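Local coordinates for protein A-adding tRNA nucleotidyltransferase (Aquifex aeolicus, PDB 4WBY) that adds the terminal adenosine to tRNA ending in CC, using ATP and magnesium to complete the CCA end, at residues Ala27-Val30 with Gly31-Arg35. Numbering follows the deposited sequence. Where two conformers were deposited one is given.
With SO4 (sulfate ion), chain D.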
# COMPACT_ATOMS: atom_id res chain seq x y z
N ALA A 27 -19.86 -15.34 16.77
CA ALA A 27 -18.89 -14.94 15.76
C ALA A 27 -19.36 -13.73 14.98
O ALA A 27 -20.57 -13.53 14.79
CB ALA A 27 -18.60 -16.10 14.80
N TYR A 28 -18.40 -12.96 14.49
CA TYR A 28 -18.65 -11.67 13.84
C TYR A 28 -17.64 -11.42 12.74
O TYR A 28 -16.47 -11.73 12.89
CB TYR A 28 -18.57 -10.52 14.86
CG TYR A 28 -19.32 -10.76 16.14
CD1 TYR A 28 -20.62 -10.28 16.31
CD2 TYR A 28 -18.74 -11.48 17.17
CE1 TYR A 28 -21.31 -10.51 17.48
CE2 TYR A 28 -19.42 -11.71 18.34
CZ TYR A 28 -20.69 -11.22 18.50
OH TYR A 28 -21.34 -11.46 19.69
N ILE A 29 -18.08 -10.84 11.63
CA ILE A 29 -17.15 -10.28 10.66
C ILE A 29 -16.71 -8.93 11.22
O ILE A 29 -17.53 -8.20 11.75
CB ILE A 29 -17.80 -10.11 9.28
CG1 ILE A 29 -18.24 -11.46 8.74
CG2 ILE A 29 -16.83 -9.44 8.30
CD1 ILE A 29 -19.18 -11.36 7.55
N VAL A 30 -15.41 -8.61 11.16
CA VAL A 30 -14.91 -7.42 11.85
C VAL A 30 -13.93 -6.57 11.04
O VAL A 30 -13.22 -7.07 10.18
CB VAL A 30 -14.18 -7.76 13.17
CG1 VAL A 30 -15.09 -8.51 14.12
CG2 VAL A 30 -12.91 -8.55 12.87
N GLY A 31 -13.93 -5.27 11.34
CA GLY A 31 -12.81 -4.40 11.03
C GLY A 31 -12.80 -3.79 9.65
O GLY A 31 -13.84 -3.36 9.14
N GLY A 32 -11.62 -3.78 9.03
CA GLY A 32 -11.46 -3.21 7.70
C GLY A 32 -12.37 -3.87 6.68
O GLY A 32 -12.82 -3.23 5.74
N VAL A 33 -12.64 -5.16 6.86
CA VAL A 33 -13.52 -5.86 5.92
C VAL A 33 -14.95 -5.29 5.99
O VAL A 33 -15.62 -5.14 4.96
CB VAL A 33 -13.54 -7.36 6.20
CG1 VAL A 33 -14.47 -8.06 5.23
CG2 VAL A 33 -12.12 -7.90 6.08
N VAL A 34 -15.40 -4.93 7.19
CA VAL A 34 -16.72 -4.35 7.34
C VAL A 34 -16.75 -2.96 6.72
O VAL A 34 -17.70 -2.61 6.01
CB VAL A 34 -17.14 -4.29 8.83
CG1 VAL A 34 -18.47 -3.57 8.99
CG2 VAL A 34 -17.22 -5.72 9.41
N ARG A 35 -15.70 -2.18 6.96
CA ARG A 35 -15.53 -0.90 6.28
C ARG A 35 -15.66 -1.08 4.76
O ARG A 35 -16.42 -0.36 4.10
CB ARG A 35 -14.17 -0.28 6.63
CG ARG A 35 -13.86 1.04 5.93
CD ARG A 35 -12.35 1.30 5.91
NE ARG A 35 -11.67 0.26 5.13
CZ ARG A 35 -10.56 -0.38 5.49
NH1 ARG A 35 -9.96 -0.09 6.64
NH2 ARG A 35 -10.05 -1.30 4.68
S SO4 D . -6.47 -2.24 5.62
O1 SO4 D . -7.62 -2.22 6.54
O2 SO4 D . -6.90 -1.63 4.36
O3 SO4 D . -5.33 -1.52 6.17
O4 SO4 D . -6.12 -3.63 5.37
O HOH W 1 -10.87 -6.73 8.84
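Val34 lays its CG2 methyl over the carbonyl of Ile29, 3.4 Å from Ile29 O, and against Ile29 CG2 at 3.9 Å. This is the strand-turn-helix unit of the nucleotidyltransferase head domain, here reading Gly-Gly-Val-Val-Arg: strand 26-30 ends, Gly31 turns the chain, and helix 32-38 begins, with Val33 and Val34 facing the strand. Ile29 CG2, which stands anti to its own backbone N, also meets Val33 CG1 at 4.1 Å, the two side chains crossing at about a right angle; Val46 and Phe48 of the neighbouring strand 45-51 touch Ile29 as well. At the turn, Gly31 has phi 86°, and a beta carbon there would collide with Val30 O. Gly31, the N-cap residue, accepts a bond from Arg35 N through its carbonyl O (3.1 Å). A water joins strand to helix, donating to Val30 O and accepting from Val33 N. Gly32 to Arg35 belong to the ATP site, and Arg35, its chain bent at chi3, brings its guanidinium edge to a sulfate, probably from the crystallisation liquor, which Arg172 and Arg176 also bind. An alanine in place of Arg35 is likely to leave this anion pocket short of one positive charge and Asn123 OD1 without its NH1 donor. Sulfate O1 takes bonds from both Arg35 NH1 and Arg35 NH2, each 3.2 Å long, at N-H...O angles of 150° and 148°.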